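Local coordinates for putative lipoprotein YerB (Bacillus subtilis, PDB 2PSB), which is of unknown function but is a putative membrane lipoprotein that interacts with PcrA, at residues S50-I56 and L68-Q74; T28-P32 and Y159-T165; A43-G48 and T78-V82. One frame throughout, in Å; residues are numbered along the deposited sequence.

Contact 1: S50-I56 and L68-Q74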
loop_
_atom_site.group_PDB
_atom_site.type_symbol
_atom_site.label_atom_id
_atom_site.label_comp_id
_atom_site.label_asym_id
_atom_site.label_seq_id
_atom_site.Cartn_x
_atom_site.Cartn_y
_atom_site.Cartn_z
ATOM N N SER A 50 2.608 6.151 -8.499
ATOM C CA SER A 50 3.322 7.402 -8.227
ATOM C C SER A 50 2.384 8.467 -7.661
ATOM O O SER A 50 2.834 9.498 -7.149
ATOM C CB SER A 50 3.991 7.941 -9.492
ATOM O OG SER A 50 3.051 8.203 -10.515
ATOM N N LYS A 51 1.081 8.216 -7.755
ATOM C CA LYS A 51 0.086 9.148 -7.245
ATOM C C LYS A 51 -0.410 8.740 -5.856
ATOM O O LYS A 51 -1.138 9.499 -5.217
ATOM C CB LYS A 51 -1.117 9.230 -8.190
ATOM C CG LYS A 51 -0.799 9.662 -9.606
ATOM C CD LYS A 51 -0.191 11.035 -9.652
ATOM C CE LYS A 51 0.281 11.370 -11.066
ATOM N NZ LYS A 51 1.342 10.442 -11.578
ATOM N N ALA A 52 -0.026 7.554 -5.391
ATOM C CA ALA A 52 -0.471 7.064 -4.080
ATOM C C ALA A 52 0.282 7.707 -2.924
ATOM O O ALA A 52 1.505 7.863 -2.973
ATOM C CB ALA A 52 -0.326 5.527 -4.005
ATOM N N ASP A 53 -0.443 8.082 -1.874
ATOM C CA ASP A 53 0.195 8.691 -0.718
ATOM C C ASP A 53 0.878 7.622 0.138
ATOM O O ASP A 53 1.979 7.831 0.654
ATOM C CB ASP A 53 -0.830 9.462 0.116
ATOM C CG ASP A 53 -1.541 10.549 -0.681
ATOM O OD1 ASP A 53 -0.954 11.076 -1.636
ATOM O OD2 ASP A 53 -2.680 10.905 -0.335
ATOM N N ILE A 54 0.222 6.471 0.258
ATOM C CA ILE A 54 0.722 5.347 1.042
ATOM C C ILE A 54 0.541 4.065 0.265
ATOM O O ILE A 54 -0.514 3.825 -0.322
ATOM C CB ILE A 54 -0.061 5.162 2.363
ATOM C CG1 ILE A 54 -0.055 6.452 3.172
ATOM C CG2 ILE A 54 0.546 4.008 3.171
ATOM C CD1 ILE A 54 -1.145 6.487 4.220
ATOM N N VAL A 55 1.576 3.240 0.261
ATOM C CA VAL A 55 1.519 1.960 -0.409
ATOM C C VAL A 55 1.988 0.918 0.599
ATOM O O VAL A 55 3.032 1.090 1.234
ATOM C CB VAL A 55 2.424 1.921 -1.652
ATOM C CG1 VAL A 55 2.471 0.481 -2.198
ATOM C CG2 VAL A 55 1.882 2.886 -2.731
ATOM N N ILE A 56 1.209 -0.148 0.757
ATOM C CA ILE A 56 1.565 -1.203 1.696
ATOM C C ILE A 56 1.770 -2.531 0.982
ATOM O O ILE A 56 0.912 -2.997 0.242
ATOM C CB ILE A 56 0.494 -1.358 2.802
ATOM C CG1 ILE A 56 0.290 -0.006 3.499
ATOM C CG2 ILE A 56 0.950 -2.392 3.851
ATOM C CD1 ILE A 56 -1.070 0.602 3.312
ATOM N N LEU A 68 -1.370 -2.425 -1.416
ATOM C CA LEU A 68 -2.606 -1.723 -1.098
ATOM C C LEU A 68 -2.101 -0.302 -1.318
ATOM O O LEU A 68 -1.255 0.176 -0.569
ATOM C CB LEU A 68 -3.051 -1.886 0.356
ATOM C CG LEU A 68 -4.357 -1.112 0.630
ATOM C CD1 LEU A 68 -5.529 -1.744 -0.165
ATOM C CD2 LEU A 68 -4.665 -1.105 2.108
ATOM N N ALA A 69 -2.564 0.333 -2.390
ATOM C CA ALA A 69 -2.165 1.696 -2.710
ATOM C C ALA A 69 -3.291 2.631 -2.300
ATOM O O ALA A 69 -4.400 2.578 -2.844
ATOM C CB ALA A 69 -1.872 1.834 -4.201
ATOM N N ILE A 70 -2.992 3.488 -1.328
ATOM C CA ILE A 70 -3.972 4.419 -0.805
ATOM C C ILE A 70 -3.775 5.807 -1.391
ATOM O O ILE A 70 -2.738 6.446 -1.181
ATOM C CB ILE A 70 -3.879 4.464 0.740
ATOM C CG1 ILE A 70 -4.028 3.038 1.288
ATOM C CG2 ILE A 70 -4.924 5.417 1.322
ATOM C CD1 ILE A 70 -4.094 2.970 2.794
ATOM N N PHE A 71 -4.786 6.246 -2.143
ATOM C CA PHE A 71 -4.801 7.553 -2.798
ATOM C C PHE A 71 -5.736 8.498 -2.055
ATOM O O PHE A 71 -6.797 8.090 -1.576
ATOM C CB PHE A 71 -5.300 7.443 -4.240
ATOM C CG PHE A 71 -4.592 6.412 -5.065
ATOM C CD1 PHE A 71 -4.930 5.066 -4.957
ATOM C CD2 PHE A 71 -3.595 6.786 -5.955
ATOM C CE1 PHE A 71 -4.291 4.116 -5.730
ATOM C CE2 PHE A 71 -2.950 5.847 -6.735
ATOM C CZ PHE A 71 -3.292 4.510 -6.625
ATOM N N GLN A 72 -5.337 9.761 -1.970
ATOM C CA GLN A 72 -6.137 10.785 -1.308
ATOM C C GLN A 72 -5.747 12.157 -1.841
ATOM O O GLN A 72 -6.595 12.872 -2.368
ATOM C CB GLN A 72 -5.931 10.731 0.204
ATOM C CG GLN A 72 -6.924 11.545 1.023
ATOM C CD GLN A 72 -6.784 13.049 0.831
ATOM O OE1 GLN A 72 -5.680 13.596 0.867
ATOM N NE2 GLN A 72 -7.909 13.728 0.651
ATOM N N SER A 73 -4.468 12.517 -1.722
ATOM C CA SER A 73 -3.999 13.828 -2.192
ATOM C C SER A 73 -3.839 13.871 -3.700
ATOM O O SER A 73 -3.742 14.946 -4.290
ATOM C CB SER A 73 -2.650 14.186 -1.574
ATOM O OG SER A 73 -1.610 13.588 -2.329
ATOM N N GLN A 74 -3.770 12.696 -4.312
ATOM C CA GLN A 74 -3.609 12.585 -5.756
ATOM C C GLN A 74 -4.373 11.381 -6.255
ATOM O O GLN A 74 -4.131 10.257 -5.815
ATOM C CB GLN A 74 -2.141 12.402 -6.147
ATOM C CG GLN A 74 -1.256 13.612 -5.969
ATOM C CD GLN A 74 0.112 13.393 -6.583
ATOM O OE1 GLN A 74 0.806 12.428 -6.257
ATOM N NE2 GLN A 74 0.506 14.285 -7.484
HETATM O O HOH W 1 -2.967 10.115 -3.410
HETATM O O HOH W 2 -3.263 12.960 1.511
#

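Contact 2: T28-P32 and Y159-T165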
loop_
_atom_site.group_PDB
_atom_site.type_symbol
_atom_site.label_atom_id
_atom_site.label_comp_id
_atom_site.label_asym_id
_atom_site.label_seq_id
_atom_site.Cartn_x
_atom_site.Cartn_y
_atom_site.Cartn_z
ATOM N N THR A 28 -9.135 18.311 0.567
ATOM C CA THR A 28 -9.374 18.158 1.998
ATOM C C THR A 28 -10.597 17.304 2.305
ATOM O O THR A 28 -10.723 16.757 3.403
ATOM C CB THR A 28 -9.539 19.549 2.660
ATOM O OG1 THR A 28 -8.246 20.148 2.819
ATOM C CG2 THR A 28 -10.231 19.442 4.007
ATOM N N GLU A 29 -11.500 17.186 1.343
ATOM C CA GLU A 29 -12.694 16.391 1.560
ATOM C C GLU A 29 -12.761 15.151 0.690
ATOM O O GLU A 29 -13.713 14.385 0.775
ATOM C CB GLU A 29 -13.930 17.252 1.346
ATOM C CG GLU A 29 -14.142 18.262 2.449
ATOM C CD GLU A 29 -15.127 19.342 2.054
ATOM O OE1 GLU A 29 -14.735 20.261 1.302
ATOM O OE2 GLU A 29 -16.296 19.259 2.485
ATOM N N ARG A 30 -11.748 14.946 -0.145
ATOM C CA ARG A 30 -11.730 13.780 -1.013
ATOM C C ARG A 30 -11.475 12.507 -0.207
ATOM O O ARG A 30 -10.417 12.341 0.403
ATOM C CB ARG A 30 -10.669 13.931 -2.096
ATOM C CG ARG A 30 -10.785 12.888 -3.184
ATOM C CD ARG A 30 -10.079 13.356 -4.446
ATOM N NE ARG A 30 -8.687 13.674 -4.174
ATOM C CZ ARG A 30 -7.898 14.328 -5.014
ATOM N NH1 ARG A 30 -8.369 14.736 -6.189
ATOM N NH2 ARG A 30 -6.642 14.584 -4.675
ATOM N N ARG A 31 -12.466 11.624 -0.194
ATOM C CA ARG A 31 -12.366 10.368 0.533
ATOM C C ARG A 31 -11.249 9.487 -0.021
ATOM O O ARG A 31 -11.072 9.381 -1.233
ATOM C CB ARG A 31 -13.691 9.616 0.444
ATOM C CG ARG A 31 -13.726 8.363 1.268
ATOM C CD ARG A 31 -15.087 7.735 1.238
ATOM N NE ARG A 31 -15.141 6.537 2.070
ATOM C CZ ARG A 31 -16.186 5.726 2.136
ATOM N NH1 ARG A 31 -17.263 5.988 1.416
ATOM N NH2 ARG A 31 -16.153 4.658 2.923
ATOM N N PRO A 32 -10.475 8.845 0.870
ATOM C CA PRO A 32 -9.385 7.971 0.433
ATOM C C PRO A 32 -9.905 6.791 -0.386
ATOM O O PRO A 32 -10.996 6.272 -0.126
ATOM C CB PRO A 32 -8.764 7.508 1.755
ATOM C CG PRO A 32 -9.020 8.662 2.672
ATOM C CD PRO A 32 -10.455 9.007 2.335
ATOM N N TYR A 159 -22.058 5.371 -2.455
ATOM C CA TYR A 159 -20.902 5.523 -1.585
ATOM C C TYR A 159 -20.542 6.993 -1.536
ATOM O O TYR A 159 -20.520 7.667 -2.570
ATOM C CB TYR A 159 -19.691 4.740 -2.118
ATOM C CG TYR A 159 -19.820 3.231 -2.075
ATOM C CD1 TYR A 159 -20.600 2.607 -1.105
ATOM C CD2 TYR A 159 -19.107 2.423 -2.964
ATOM C CE1 TYR A 159 -20.667 1.223 -1.015
ATOM C CE2 TYR A 159 -19.165 1.028 -2.880
ATOM C CZ TYR A 159 -19.949 0.436 -1.898
ATOM O OH TYR A 159 -20.011 -0.942 -1.777
ATOM N N LYS A 160 -20.272 7.494 -0.338
ATOM C CA LYS A 160 -19.879 8.885 -0.180
ATOM C C LYS A 160 -18.471 9.049 -0.751
ATOM O O LYS A 160 -17.589 8.226 -0.500
ATOM C CB LYS A 160 -19.907 9.280 1.299
ATOM C CG LYS A 160 -19.601 8.140 2.244
ATOM C CD LYS A 160 -20.873 7.606 2.879
ATOM C CE LYS A 160 -20.709 6.148 3.293
ATOM N NZ LYS A 160 -20.567 5.276 2.095
ATOM N N LEU A 161 -18.272 10.105 -1.529
ATOM C CA LEU A 161 -16.981 10.373 -2.151
ATOM C C LEU A 161 -16.217 11.450 -1.408
ATOM O O LEU A 161 -15.035 11.659 -1.644
ATOM C CB LEU A 161 -17.179 10.804 -3.608
ATOM C CG LEU A 161 -17.607 9.724 -4.606
ATOM C CD1 LEU A 161 -18.068 10.361 -5.906
ATOM C CD2 LEU A 161 -16.430 8.786 -4.854
ATOM N N LYS A 162 -16.903 12.142 -0.512
ATOM C CA LYS A 162 -16.268 13.198 0.252
ATOM C C LYS A 162 -16.391 12.962 1.729
ATOM O O LYS A 162 -17.452 12.632 2.226
ATOM C CB LYS A 162 -16.868 14.568 -0.087
ATOM C CG LYS A 162 -16.392 15.135 -1.409
ATOM C CD LYS A 162 -16.761 16.601 -1.549
ATOM C CE LYS A 162 -16.330 17.141 -2.903
ATOM N NZ LYS A 162 -14.858 17.010 -3.133
ATOM N N GLN A 163 -15.273 13.114 2.420
ATOM C CA GLN A 163 -15.217 12.971 3.865
ATOM C C GLN A 163 -13.836 13.429 4.282
ATOM O O GLN A 163 -12.902 13.423 3.482
ATOM C CB GLN A 163 -15.445 11.520 4.307
ATOM C CG GLN A 163 -14.359 10.546 3.923
ATOM C CD GLN A 163 -14.456 9.238 4.699
ATOM O OE1 GLN A 163 -15.539 8.647 4.818
ATOM N NE2 GLN A 163 -13.316 8.772 5.222
ATOM N N GLU A 164 -13.713 13.857 5.527
ATOM C CA GLU A 164 -12.429 14.300 6.030
ATOM C C GLU A 164 -11.824 13.134 6.792
ATOM O O GLU A 164 -12.528 12.426 7.513
ATOM C CB GLU A 164 -12.614 15.510 6.947
ATOM C CG GLU A 164 -13.257 16.701 6.249
ATOM C CD GLU A 164 -13.741 17.771 7.217
ATOM O OE1 GLU A 164 -12.903 18.351 7.943
ATOM O OE2 GLU A 164 -14.965 18.027 7.249
ATOM N N THR A 165 -10.525 12.922 6.622
ATOM C CA THR A 165 -9.860 11.834 7.315
ATOM C C THR A 165 -8.810 12.411 8.264
ATOM O O THR A 165 -8.152 13.411 7.948
ATOM C CB THR A 165 -9.224 10.827 6.302
ATOM O OG1 THR A 165 -7.800 10.924 6.335
ATOM C CG2 THR A 165 -9.707 11.119 4.885
HETATM O O HOH W 3 -12.979 10.254 -3.431
#

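Contact 3: A43-G48 and T78-V82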
loop_
_atom_site.group_PDB
_atom_site.type_symbol
_atom_site.label_atom_id
_atom_site.label_comp_id
_atom_site.label_asym_id
_atom_site.label_seq_id
_atom_site.Cartn_x
_atom_site.Cartn_y
_atom_site.Cartn_z
ATOM N N ALA A 43 2.832 -8.426 -13.469
ATOM C CA ALA A 43 1.990 -7.240 -13.333
ATOM C C ALA A 43 2.791 -5.936 -13.322
ATOM O O ALA A 43 2.218 -4.846 -13.297
ATOM C CB ALA A 43 1.161 -7.342 -12.053
ATOM N N ARG A 44 4.114 -6.055 -13.355
ATOM C CA ARG A 44 5.007 -4.895 -13.309
ATOM C C ARG A 44 5.400 -4.437 -14.698
ATOM O O ARG A 44 5.624 -5.254 -15.580
ATOM C CB ARG A 44 6.257 -5.266 -12.516
ATOM C CG ARG A 44 5.949 -5.986 -11.212
ATOM C CD ARG A 44 7.205 -6.591 -10.604
ATOM N NE ARG A 44 6.883 -7.397 -9.436
ATOM C CZ ARG A 44 7.714 -8.251 -8.853
ATOM N NH1 ARG A 44 8.941 -8.425 -9.329
ATOM N NH2 ARG A 44 7.314 -8.932 -7.791
ATOM N N PRO A 45 5.466 -3.114 -14.919
ATOM C CA PRO A 45 5.188 -2.068 -13.930
ATOM C C PRO A 45 3.680 -1.822 -13.824
ATOM O O PRO A 45 2.961 -1.974 -14.800
ATOM C CB PRO A 45 5.931 -0.865 -14.501
ATOM C CG PRO A 45 5.691 -1.027 -15.965
ATOM C CD PRO A 45 5.919 -2.513 -16.190
ATOM N N GLN A 46 3.217 -1.442 -12.637
ATOM C CA GLN A 46 1.810 -1.177 -12.415
ATOM C C GLN A 46 1.471 0.250 -12.829
ATOM O O GLN A 46 2.362 1.025 -13.203
ATOM C CB GLN A 46 1.472 -1.393 -10.939
ATOM C CG GLN A 46 1.735 -2.825 -10.442
ATOM C CD GLN A 46 3.132 -3.015 -9.855
ATOM O OE1 GLN A 46 4.092 -2.341 -10.252
ATOM N NE2 GLN A 46 3.254 -3.948 -8.917
ATOM N N SER A 47 0.188 0.597 -12.764
ATOM C CA SER A 47 -0.272 1.938 -13.113
ATOM C C SER A 47 -0.797 2.707 -11.895
ATOM O O SER A 47 -1.549 2.155 -11.080
ATOM C CB SER A 47 -1.386 1.859 -14.158
ATOM O OG SER A 47 -0.901 1.343 -15.390
ATOM N N GLY A 48 -0.377 3.969 -11.776
ATOM C CA GLY A 48 -0.833 4.830 -10.693
ATOM C C GLY A 48 -0.127 4.844 -9.344
ATOM O O GLY A 48 -0.516 5.614 -8.471
ATOM N N THR A 78 -5.554 5.671 -14.625
ATOM C CA THR A 78 -5.799 4.239 -14.585
ATOM C C THR A 78 -4.963 3.723 -13.426
ATOM O O THR A 78 -3.938 4.302 -13.083
ATOM C CB THR A 78 -5.356 3.528 -15.892
ATOM O OG1 THR A 78 -4.093 2.878 -15.686
ATOM C CG2 THR A 78 -5.245 4.525 -17.034
ATOM N N VAL A 79 -5.409 2.640 -12.812
ATOM C CA VAL A 79 -4.688 2.056 -11.695
ATOM C C VAL A 79 -4.825 0.535 -11.784
ATOM O O VAL A 79 -5.888 0.016 -12.105
ATOM C CB VAL A 79 -5.243 2.608 -10.336
ATOM C CG1 VAL A 79 -6.724 2.274 -10.182
ATOM C CG2 VAL A 79 -4.435 2.067 -9.179
ATOM N N GLY A 80 -3.730 -0.174 -11.536
ATOM C CA GLY A 80 -3.761 -1.623 -11.588
ATOM C C GLY A 80 -2.397 -2.195 -11.909
ATOM O O GLY A 80 -1.403 -1.469 -11.840
ATOM N N PRO A 81 -2.314 -3.489 -12.260
ATOM C CA PRO A 81 -3.482 -4.381 -12.333
ATOM C C PRO A 81 -4.103 -4.604 -10.959
ATOM O O PRO A 81 -3.403 -4.602 -9.942
ATOM C CB PRO A 81 -2.906 -5.674 -12.920
ATOM C CG PRO A 81 -1.668 -5.218 -13.654
ATOM C CD PRO A 81 -1.099 -4.165 -12.742
ATOM N N VAL A 82 -5.416 -4.799 -10.931
ATOM C CA VAL A 82 -6.116 -5.024 -9.674
ATOM C C VAL A 82 -6.075 -6.498 -9.336
ATOM O O VAL A 82 -6.080 -7.345 -10.225
ATOM C CB VAL A 82 -7.575 -4.553 -9.766
ATOM C CG1 VAL A 82 -8.211 -4.530 -8.376
ATOM C CG2 VAL A 82 -7.619 -3.185 -10.405
#

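Contact 1: S50-I56 and L68-Q74
Asp53 OD2 is gripped by Ser73 N, 2.8 Å away, which meets its syn lone pair nearly straight on (171° at the hydrogen), and by a water that also donates to Gln72 OE1; Gln72 NE2 donates to Val27 O. The companion oxygen, Asp53 OD1, takes the hydroxyl Ser73 OG at 2.7 Å, 22° out of the carboxylate plane, and pairs with Lys292 in a salt bridge. Two bonds from one serine fix the rotation of this buried carboxylate, and the lysine would probably favour its charged form. With CG beside its backbone N (chi1 -58°), the short aspartate brings its carboxylate to the backbone N and hydroxyl of Ser73. Asp53 and Ile54 together face Ile70 in a classic beta bulge: Asp53 N and Ile54 N both donate to Ile70 O, at 2.9 and 3.3 Å. Beyond it the hairpin of strands 54-59 and 65-71 pairs regularly, antiparallel, with Ile54, Ile56, Leu68 and Ile70 on one face. Branched, apolar chains suit that face: Ile56 CD1 reaches Ile70 CD1 at 3.9 Å, and Leu92 of helix 87-94 touches both Ile56 and Leu68. Beside the bulge, compact Ala52 lets its CB lie over the Phe71 ring, 4.1 Å from the centroid.

Contact 2: T28-P32 and Y159-T165
Arg31 runs its extended side chain past Gln163 to Lys160, and here the packing is tight. With CG turned opposite the backbone N (chi1 -175°), the chain runs straight as far as NE, a reach that suits arginine to this place. On the way Arg31 CG passes Gln163 CG at 3.5 Å, crossing it obliquely. At the tip Arg31 NH1 donates to Lys160 O at 3.0 Å, nearly straight (170°), on a lone pair and in the plane of both groups. Arg31 and Lys160 also share Asp119, whose carboxylate forms a salt bridge with each and so probably offsets their neighbouring positive charges; Asp97 O accepts a hydrogen bond from Arg31 NE. The backbone is held too: Arg31 N donates to Leu161 O at 3.0 Å, and a water bridges Arg31 O and Leu161 O. Pro32 and Thr165 are tighter still: the methyl Thr165 CG2 presses against the CG-CD edge of the Pro32 ring, 3.4 Å from Pro32 CG, closer than usual van der Waals contact.

The outer side is looser. Glu29 CB touches Lys162 CD at 4.1 Å, but the charged ends stand apart, Glu29 OE1 lying 5.5 Å from Lys162 NZ, as long flexible chains can at a surface. The arrangement is a single beta bridge, Arg30 with Lys162, joining the loop that leads into strand 33-37 with the one that follows helix 147-157.

Contact 3: A43-G48 and T78-V82
Gln46 lies against the Gly80-Pro81 peptide, and its side chain can be followed outward. Gln46 CB lies 3.0 Å from Gly80 O. Gln46 CG, set beside the backbone N (chi1 -61°), meets Pro81 CD at 3.9 Å, the two side chains crossing at about a right angle. The chain then bends at chi2 (92°) and leads its amide away from segment 78-82, where NE2 donates to Asn38 O; a glutamine can thus use its methylenes for packing and keep its polar end bonded.

The backbones form one antiparallel hydrogen-bonded pair, Ser47 with Gly80: Ser47 N to Gly80 O at 2.8 Å, and Gly80 N back to Ser47 O at 3.2 Å. The backbone angles of Gly80 and Gly48 would jam a CB against the preceding carbonyl, so both places call for glycine. Pro81 follows a cis peptide bond and sets its CG 3.9 Å from Ala43 CB. An alanine here would lose CG and CD, and would probably open a gap beside Ala43 and Gln46 and weaken the preference for the cis bond. Thr78, a known phosphorylation site unmodified here, places OG1 3.3 Å from Ser47 CB. Strand 143-146 flanks the contact, bonding Val79 through Thr145 and touching Ser47 and Pro81 with Tyr144, while Phe67 and Phe71 of strand 65-71 pack on Gln46 and Val79.

Contact 1 is the middle term of the three. Its centre lies about 14 Å from that of contact 2 and about 12 Å from that of contact 3, and it touches both. Toward contact 2, Gln72 O probably accepts a hydrogen bond from Arg30 NH2, 2.9 Å away, tying the end of the hairpin to the loop before strand 33-37. Toward contact 3, Phe71 CZ packs on Val79 CG2 at 3.7 Å. Contacts 2 and 3 do not touch; their nearest atoms are about 11 Å apart. Along the chain, contact 1 is nested within the loop closed by 43-48 and 78-82, which itself lies within that closed by 28-32 and 159-165.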